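Local coordinates for protein phospho-furanose lactonase (Mycoplasma synoviae, PDB 3OVG) that hydrolyses phosphorylated furanose lactones such as D-xylono-1,4-lactone 5-phosphate, using two zinc ions bound in each subunit, at residues L46-I59 with K80-N94. Residues are numbered along the deposited sequence; the frame is centred on the assembly and turned at random.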
ATOM      1  N   LEU A  46       0.029  23.787  11.745  1.00 21.26           N
ATOM      2  CA  LEU A  46      -1.033  24.759  11.945  1.00 22.75           C
ATOM      3  C   LEU A  46      -0.880  25.615  13.188  1.00 25.84           C
ATOM      4  O   LEU A  46      -1.837  26.281  13.617  1.00 29.63           O
ATOM      5  CB  LEU A  46      -2.376  24.047  12.037  1.00 24.10           C
ATOM      6  CG  LEU A  46      -2.939  23.485  10.739  1.00 24.20           C
ATOM      7  CD1 LEU A  46      -4.052  22.532  11.100  1.00 26.87           C
ATOM      8  CD2 LEU A  46      -3.449  24.617   9.841  1.00 26.32           C
ATOM      9  N   ASN A  47       0.305  25.628  13.773  1.00 21.95           N
ATOM     10  CA  ASN A  47       0.425  26.185  15.113  1.00 20.10           C
ATOM     11  C   ASN A  47       1.130  27.547  15.090  1.00 19.97           C
ATOM     12  O   ASN A  47       2.350  27.668  14.911  1.00 19.60           O
ATOM     13  CB  ASN A  47       1.063  25.123  16.048  1.00 20.44           C
ATOM     14  CG  ASN A  47       1.007  25.490  17.512  1.00 20.74           C
ATOM     15  OD1 ASN A  47       1.088  26.652  17.862  1.00 19.07           O
ATOM     16  ND2 ASN A  47       0.909  24.482  18.384  1.00 20.00           N
ATOM     17  N   VAL A  48       0.323  28.590  15.226  1.00 21.03           N
ATOM     18  CA  VAL A  48       0.830  29.939  15.271  1.00 21.95           C
ATOM     19  C   VAL A  48       1.759  30.167  16.478  1.00 22.00           C
ATOM     20  O   VAL A  48       2.844  30.744  16.344  1.00 19.60           O
ATOM     21  CB  VAL A  48      -0.330  30.959  15.314  1.00 23.64           C
ATOM     22  CG1 VAL A  48       0.165  32.311  15.789  1.00 22.34           C
ATOM     23  CG2 VAL A  48      -0.990  31.065  13.952  1.00 22.61           C
ATOM     24  N   ASP A  49       1.329  29.746  17.657  1.00 22.04           N
ATOM     25  CA  ASP A  49       2.146  29.962  18.855  1.00 20.94           C
ATOM     26  C   ASP A  49       3.497  29.300  18.703  1.00 17.99           C
ATOM     27  O   ASP A  49       4.495  29.884  19.012  1.00 18.12           O
ATOM     28  CB  ASP A  49       1.432  29.473  20.129  1.00 22.99           C
ATOM     29  CG  ASP A  49       0.203  30.307  20.452  1.00 35.62           C
ATOM     30  OD1 ASP A  49       0.129  31.455  19.941  1.00 36.22           O
ATOM     31  OD2 ASP A  49      -0.690  29.838  21.210  1.00 39.39           O
ATOM     32  N   ALA A  50       3.527  28.073  18.223  1.00 19.81           N
ATOM     33  CA  ALA A  50       4.806  27.386  18.035  1.00 20.81           C
ATOM     34  C   ALA A  50       5.692  28.054  17.003  1.00 19.80           C
ATOM     35  O   ALA A  50       6.916  28.033  17.139  1.00 17.86           O
ATOM     36  CB  ALA A  50       4.589  25.929  17.669  1.00 19.10           C
ATOM     37  N   SER A  51       5.086  28.603  15.951  1.00 18.64           N
ATOM     38  CA  SER A  51       5.862  29.209  14.863  1.00 18.67           C
ATOM     39  C   SER A  51       6.546  30.476  15.354  1.00 20.40           C
ATOM     40  O   SER A  51       7.738  30.763  15.037  1.00 17.54           O
ATOM     41  CB  SER A  51       4.964  29.534  13.664  1.00 17.88           C
ATOM     42  OG  SER A  51       4.413  28.351  13.112  1.00 17.55           O
ATOM     43  N   ILE A  52       5.777  31.249  16.122  1.00 18.42           N
ATOM     44  CA  ILE A  52       6.275  32.488  16.710  1.00 17.28           C
ATOM     45  C   ILE A  52       7.434  32.221  17.672  1.00 19.77           C
ATOM     46  O   ILE A  52       8.441  32.919  17.643  1.00 20.19           O
ATOM     47  CB  ILE A  52       5.142  33.212  17.425  1.00 18.58           C
ATOM     48  CG1 ILE A  52       4.088  33.684  16.403  1.00 18.94           C
ATOM     49  CG2 ILE A  52       5.674  34.338  18.266  1.00 21.55           C
ATOM     50  CD1 ILE A  52       2.845  34.318  17.017  1.00 22.04           C
ATOM     51  N   LYS A  53       7.304  31.212  18.530  1.00 19.82           N
ATOM     52  CA  LYS A  53       8.428  30.871  19.415  1.00 21.14           C
ATOM     53  C   LYS A  53       9.636  30.445  18.594  1.00 18.85           C
ATOM     54  O   LYS A  53      10.756  30.766  18.932  1.00 16.62           O
ATOM     55  CB  LYS A  53       8.056  29.745  20.388  1.00 20.25           C
ATOM     56  CG  LYS A  53       6.890  30.068  21.341  1.00 22.50           C
ATOM     57  CD  LYS A  53       6.406  28.780  22.039  1.00 24.16           C
ATOM     58  CE  LYS A  53       5.311  29.106  23.064  1.00 28.52           C
ATOM     59  NZ  LYS A  53       4.639  27.891  23.632  1.00 26.05           N
ATOM     60  N   GLU A  54       9.421  29.706  17.507  1.00 18.22           N
ATOM     61  CA  GLU A  54      10.560  29.326  16.660  1.00 18.63           C
ATOM     62  C   GLU A  54      11.211  30.575  16.055  1.00 19.98           C
ATOM     63  O   GLU A  54      12.436  30.738  16.078  1.00 19.56           O
ATOM     64  CB  GLU A  54      10.153  28.303  15.566  1.00 17.37           C
ATOM     65  CG  GLU A  54      11.307  27.523  14.908  1.00 16.74           C
ATOM     66  CD  GLU A  54      11.962  26.467  15.842  1.00 19.69           C
ATOM     67  OE1 GLU A  54      11.523  26.290  17.014  1.00 18.60           O
ATOM     68  OE2 GLU A  54      12.937  25.831  15.402  1.00 18.91           O
ATOM     69  N   PHE A  55      10.381  31.467  15.511  1.00 19.62           N
ATOM     70  CA  PHE A  55      10.873  32.688  14.893  1.00 17.30           C
ATOM     71  C   PHE A  55      11.734  33.499  15.889  1.00 20.57           C
ATOM     72  O   PHE A  55      12.807  34.005  15.520  1.00 18.01           O
ATOM     73  CB  PHE A  55       9.700  33.535  14.397  1.00 17.53           C
ATOM     74  CG  PHE A  55      10.039  34.445  13.224  1.00 18.06           C
ATOM     75  CD1 PHE A  55      11.269  35.109  13.156  1.00 17.15           C
ATOM     76  CD2 PHE A  55       9.134  34.616  12.185  1.00 17.52           C
ATOM     77  CE1 PHE A  55      11.591  35.948  12.087  1.00 16.41           C
ATOM     78  CE2 PHE A  55       9.437  35.463  11.100  1.00 19.16           C
ATOM     79  CZ  PHE A  55      10.681  36.122  11.047  1.00 15.04           C
ATOM     80  N   LYS A  56      11.253  33.609  17.138  1.00 20.39           N
ATOM     81  CA  LYS A  56      11.992  34.286  18.223  1.00 16.86           C
ATOM     82  C   LYS A  56      13.355  33.634  18.507  1.00 20.46           C
ATOM     83  O   LYS A  56      14.339  34.322  18.796  1.00 18.82           O
ATOM     84  CB  LYS A  56      11.145  34.341  19.506  1.00 20.93           C
ATOM     85  CG  LYS A  56       9.947  35.330  19.403  1.00 24.38           C
ATOM     86  CD  LYS A  56       9.011  35.282  20.634  1.00 23.85           C
ATOM     87  CE  LYS A  56       7.989  36.445  20.635  1.00 27.86           C
ATOM     88  NZ  LYS A  56       6.844  36.271  21.612  1.00 31.11           N
ATOM     89  N   GLU A  57      13.442  32.313  18.431  1.00 18.31           N
ATOM     90  CA  GLU A  57      14.770  31.707  18.567  1.00 22.10           C
ATOM     91  C   GLU A  57      15.716  32.122  17.424  1.00 22.42           C
ATOM     92  O   GLU A  57      16.914  32.389  17.620  1.00 22.28           O
ATOM     93  CB  GLU A  57      14.665  30.187  18.662  1.00 20.45           C
ATOM     94  CG  GLU A  57      14.110  29.764  19.996  1.00 22.56           C
ATOM     95  CD  GLU A  57      13.901  28.269  20.120  1.00 24.63           C
ATOM     96  OE1 GLU A  57      14.583  27.482  19.419  1.00 22.42           O
ATOM     97  OE2 GLU A  57      13.019  27.880  20.929  1.00 26.61           O
ATOM     98  N   PHE A  58      15.172  32.150  16.218  1.00 20.22           N
ATOM     99  CA  PHE A  58      15.928  32.581  15.052  1.00 19.85           C
ATOM    100  C   PHE A  58      16.421  34.019  15.221  1.00 19.35           C
ATOM    101  O   PHE A  58      17.546  34.332  14.880  1.00 20.33           O
ATOM    102  CB  PHE A  58      15.029  32.431  13.819  1.00 19.69           C
ATOM    103  CG  PHE A  58      15.597  32.984  12.531  1.00 19.27           C
ATOM    104  CD1 PHE A  58      16.575  32.294  11.841  1.00 18.40           C
ATOM    105  CD2 PHE A  58      15.090  34.149  11.981  1.00 17.74           C
ATOM    106  CE1 PHE A  58      17.058  32.741  10.639  1.00 17.31           C
ATOM    107  CE2 PHE A  58      15.583  34.633  10.765  1.00 18.57           C
ATOM    108  CZ  PHE A  58      16.577  33.931  10.091  1.00 18.61           C
ATOM    109  N   ILE A  59      15.557  34.893  15.729  1.00 19.70           N
ATOM    110  CA  ILE A  59      15.926  36.286  15.976  1.00 19.44           C
ATOM    111  C   ILE A  59      16.945  36.339  17.128  1.00 21.38           C
ATOM    112  O   ILE A  59      18.000  36.995  17.020  1.00 21.17           O
ATOM    113  CB  ILE A  59      14.652  37.161  16.200  1.00 18.00           C
ATOM    114  CG1 ILE A  59      13.891  37.334  14.878  1.00 19.58           C
ATOM    115  CG2 ILE A  59      14.988  38.525  16.798  1.00 20.09           C
ATOM    116  CD1 ILE A  59      12.436  37.793  15.024  1.00 19.09           C
ATOM    117  N   LYS A  80      -2.877  33.296   8.987  1.00 14.86           N
ATOM    118  CA  LYS A  80      -2.022  32.844  10.063  1.00 17.52           C
ATOM    119  C   LYS A  80      -0.575  33.354   9.924  1.00 18.23           C
ATOM    120  O   LYS A  80       0.054  33.696  10.917  1.00 18.08           O
ATOM    121  CB  LYS A  80      -2.060  31.336  10.187  1.00 16.58           C
ATOM    122  CG  LYS A  80      -3.375  30.811  10.743  1.00 19.12           C
ATOM    123  CD  LYS A  80      -3.248  29.341  11.122  1.00 19.26           C
ATOM    124  CE  LYS A  80      -4.605  28.707  11.239  1.00 29.39           C
ATOM    125  NZ  LYS A  80      -5.506  29.201  10.122  1.00 37.18           N
ATOM    126  N   THR A  81      -0.052  33.412   8.699  1.00 18.31           N
ATOM    127  CA  THR A  81       1.328  33.917   8.501  1.00 16.97           C
ATOM    128  C   THR A  81       1.416  35.387   8.900  1.00 18.66           C
ATOM    129  O   THR A  81       2.404  35.820   9.493  1.00 16.85           O
ATOM    130  CB  THR A  81       1.794  33.700   7.066  1.00 17.65           C
ATOM    131  OG1 THR A  81       1.714  32.303   6.790  1.00 16.67           O
ATOM    132  CG2 THR A  81       3.255  34.152   6.884  1.00 15.59           C
ATOM    133  N   LEU A  82       0.363  36.150   8.597  1.00 19.06           N
ATOM    134  CA  LEU A  82       0.295  37.535   9.053  1.00 19.74           C
ATOM    135  C   LEU A  82       0.347  37.624  10.562  1.00 18.03           C
ATOM    136  O   LEU A  82       0.990  38.545  11.069  1.00 19.57           O
ATOM    137  CB  LEU A  82      -0.946  38.286   8.534  1.00 18.05           C
ATOM    138  CG  LEU A  82      -0.796  38.901   7.137  1.00 22.21           C
ATOM    139  CD1 LEU A  82      -2.136  39.514   6.679  1.00 21.07           C
ATOM    140  CD2 LEU A  82       0.277  39.966   7.209  1.00 21.36           C
ATOM    141  N   GLU A  83      -0.343  36.719  11.275  1.00 17.74           N
ATOM    142  CA  GLU A  83      -0.286  36.741  12.756  1.00 22.68           C
ATOM    143  C   GLU A  83       1.157  36.561  13.214  1.00 19.52           C
ATOM    144  O   GLU A  83       1.595  37.190  14.155  1.00 19.16           O
ATOM    145  CB  GLU A  83      -1.095  35.630  13.426  1.00 20.75           C
ATOM    146  CG  GLU A  83      -2.627  35.665  13.242  1.00 24.45           C
ATOM    147  CD  GLU A  83      -3.287  34.547  14.051  1.00 29.59           C
ATOM    148  OE1 GLU A  83      -3.156  34.562  15.295  1.00 37.40           O
ATOM    149  OE2 GLU A  83      -3.903  33.645  13.453  1.00 33.18           O
ATOM    150  N   ILE A  84       1.882  35.662  12.563  1.00 19.49           N
ATOM    151  CA  ILE A  84       3.267  35.429  12.921  1.00 18.54           C
ATOM    152  C   ILE A  84       4.107  36.696  12.637  1.00 19.13           C
ATOM    153  O   ILE A  84       4.871  37.131  13.478  1.00 17.82           O
ATOM    154  CB  ILE A  84       3.844  34.186  12.192  1.00 19.41           C
ATOM    155  CG1 ILE A  84       3.081  32.909  12.607  1.00 19.81           C
ATOM    156  CG2 ILE A  84       5.327  34.091  12.462  1.00 18.35           C
ATOM    157  CD1 ILE A  84       3.224  31.722  11.648  1.00 15.99           C
ATOM    158  N   ALA A  85       3.922  37.315  11.468  1.00 17.77           N
ATOM    159  CA  ALA A  85       4.690  38.506  11.112  1.00 18.36           C
ATOM    160  C   ALA A  85       4.470  39.640  12.133  1.00 20.14           C
ATOM    161  O   ALA A  85       5.413  40.289  12.578  1.00 18.18           O
ATOM    162  CB  ALA A  85       4.312  38.987   9.673  1.00 15.80           C
ATOM    163  N   ASN A  86       3.211  39.876  12.484  1.00 19.12           N
ATOM    164  CA  ASN A  86       2.864  40.955  13.410  1.00 21.84           C
ATOM    165  C   ASN A  86       3.398  40.694  14.808  1.00 21.81           C
ATOM    166  O   ASN A  86       3.733  41.632  15.537  1.00 26.43           O
ATOM    167  CB  ASN A  86       1.337  41.116  13.472  1.00 23.53           C
ATOM    168  CG  ASN A  86       0.807  41.978  12.344  1.00 23.21           C
ATOM    169  OD1 ASN A  86       1.307  43.072  12.107  1.00 21.80           O
ATOM    170  ND2 ASN A  86      -0.209  41.497  11.661  1.00 23.12           N
ATOM    171  N   ALA A  87       3.452  39.424  15.193  1.00 20.31           N
ATOM    172  CA  ALA A  87       3.965  39.050  16.500  1.00 22.28           C
ATOM    173  C   ALA A  87       5.472  39.322  16.608  1.00 24.11           C
ATOM    174  O   ALA A  87       6.003  39.554  17.699  1.00 21.53           O
ATOM    175  CB  ALA A  87       3.660  37.602  16.790  1.00 19.97           C
ATOM    176  N   VAL A  88       6.170  39.342  15.477  1.00 21.59           N
ATOM    177  CA  VAL A  88       7.597  39.569  15.581  1.00 21.97           C
ATOM    178  C   VAL A  88       8.092  40.888  14.992  1.00 21.47           C
ATOM    179  O   VAL A  88       9.295  41.141  15.014  1.00 22.09           O
ATOM    180  CB  VAL A  88       8.458  38.376  15.025  1.00 21.32           C
ATOM    181  CG1 VAL A  88       8.083  37.070  15.714  1.00 20.65           C
ATOM    182  CG2 VAL A  88       8.366  38.262  13.490  1.00 17.68           C
ATOM    183  N   LYS A  89       7.201  41.723  14.471  1.00 20.93           N
ATOM    184  CA  LYS A  89       7.678  42.954  13.838  1.00 23.90           C
ATOM    185  C   LYS A  89       8.483  43.855  14.790  1.00 26.78           C
ATOM    186  O   LYS A  89       9.498  44.430  14.378  1.00 24.13           O
ATOM    187  CB  LYS A  89       6.577  43.746  13.110  1.00 25.58           C
ATOM    188  CG  LYS A  89       5.341  44.097  13.911  1.00 30.03           C
ATOM    189  CD  LYS A  89       4.662  45.365  13.314  1.00 31.09           C
ATOM    190  CE  LYS A  89       3.179  45.472  13.732  1.00 37.46           C
ATOM    191  NZ  LYS A  89       2.819  44.800  15.047  1.00 34.82           N
ATOM    192  N   ASN A  90       8.066  43.942  16.057  1.00 25.28           N
ATOM    193  CA  ASN A  90       8.763  44.801  17.012  1.00 26.69           C
ATOM    194  C   ASN A  90      10.139  44.296  17.435  1.00 27.95           C
ATOM    195  O   ASN A  90      10.948  45.068  17.969  1.00 24.15           O
ATOM    196  CB  ASN A  90       7.905  45.059  18.238  1.00 25.74           C
ATOM    197  CG  ASN A  90       6.715  45.902  17.919  1.00 34.66           C
ATOM    198  OD1 ASN A  90       6.766  46.750  16.998  1.00 33.53           O
ATOM    199  ND2 ASN A  90       5.617  45.696  18.677  1.00 32.14           N
ATOM    200  N   LEU A  91      10.385  43.005  17.187  1.00 27.48           N
ATOM    201  CA  LEU A  91      11.679  42.367  17.437  1.00 24.12           C
ATOM    202  C   LEU A  91      12.557  42.429  16.207  1.00 27.31           C
ATOM    203  O   LEU A  91      13.645  41.861  16.199  1.00 24.03           O
ATOM    204  CB  LEU A  91      11.504  40.902  17.843  1.00 24.21           C
ATOM    205  CG  LEU A  91      10.764  40.664  19.158  1.00 27.73           C
ATOM    206  CD1 LEU A  91      10.616  39.178  19.465  1.00 25.96           C
ATOM    207  CD2 LEU A  91      11.493  41.367  20.291  1.00 25.90           C
ATOM    208  N   GLY A  92      12.096  43.124  15.167  1.00 25.14           N
ATOM    209  CA  GLY A  92      12.891  43.257  13.960  1.00 22.05           C
ATOM    210  C   GLY A  92      12.728  42.129  12.942  1.00 23.22           C
ATOM    211  O   GLY A  92      13.486  42.074  11.967  1.00 20.61           O
ATOM    212  N   GLY A  93      11.738  41.253  13.149  1.00 22.17           N
ATOM    213  CA  GLY A  93      11.504  40.133  12.243  1.00 20.36           C
ATOM    214  C   GLY A  93      10.736  40.560  10.994  1.00 20.73           C
ATOM    215  O   GLY A  93       9.829  41.386  11.097  1.00 18.81           O
ATOM    216  N   ASN A  94      11.092  40.010   9.828  1.00 16.71           N
ATOM    217  CA  ASN A  94      10.340  40.266   8.594  1.00 17.43           C
ATOM    218  C   ASN A  94       9.896  38.962   7.938  1.00 18.81           C
ATOM    219  O   ASN A  94      10.632  37.956   7.969  1.00 17.95           O
ATOM    220  CB  ASN A  94      11.165  41.023   7.544  1.00 18.46           C
ATOM    221  CG  ASN A  94      11.755  42.344   8.062  1.00 21.12           C
ATOM    222  OD1 ASN A  94      12.980  42.450   8.283  1.00 21.29           O
ATOM    223  ND2 ASN A  94      10.898  43.355   8.238  1.00 16.24           N
TER
HETATM  224  O   HOH W   1       5.153  38.312  20.329  1.00 34.60           O
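Ile84, Phe55 and Val48 carry the packing of helix 48-59 against helix 80-88, two consecutive outer helices of the TIM-barrel fold of the phosphotriesterase family. The axes of the two helical segments approach to 9.5 Å and cross at -40°. Ile84 enters as a knob into the hole formed by Val48, Ser51, Ile52 and Phe55. Its CG1 lies anti to the carbonyl carbon (chi1 -62°) and carries CD1 tightly onto Ser51 CB at 3.4 Å, while CG2, anti to the backbone N, meets the edge of the Phe55 ring at CD2. Phe55 reaches inward toward the barrel strands, touching Ile66 of strand 63-68 and Val95 of strand 94-97. Val88 CG2 sits over one face of the Phe55 ring in a CH-pi contact, 3.8 Å from the centroid and 10° off the normal. Asn94 O lies at the ring edge, in its plane, 3.6 Å from Phe55 CZ. At the N-terminal end, Val48 CG2 rests on Lys80 CB and on the Glu83 carboxylate; the ammonium of Lys80 is paired with Asp77. Ile52 fills the middle, its CD1 pushed to 3.4 Å from Ala87 CB. After helix 80-88 the chain closes in a Schellman motif, Gly93 N bonding to Val88 O and Gly92 N to Lys89 O, with Gly92 at C-prime, and turns through Gly93 into strand 94-97. Ile59 CD1 packs 3.8 Å from Gly93 CA. On the exposed side, the extended Lys56 crosses Leu91 at about a right angle, and a water joins the helices by accepting from Lys56 NZ, 2.9 Å away, and donating to Ala87 O.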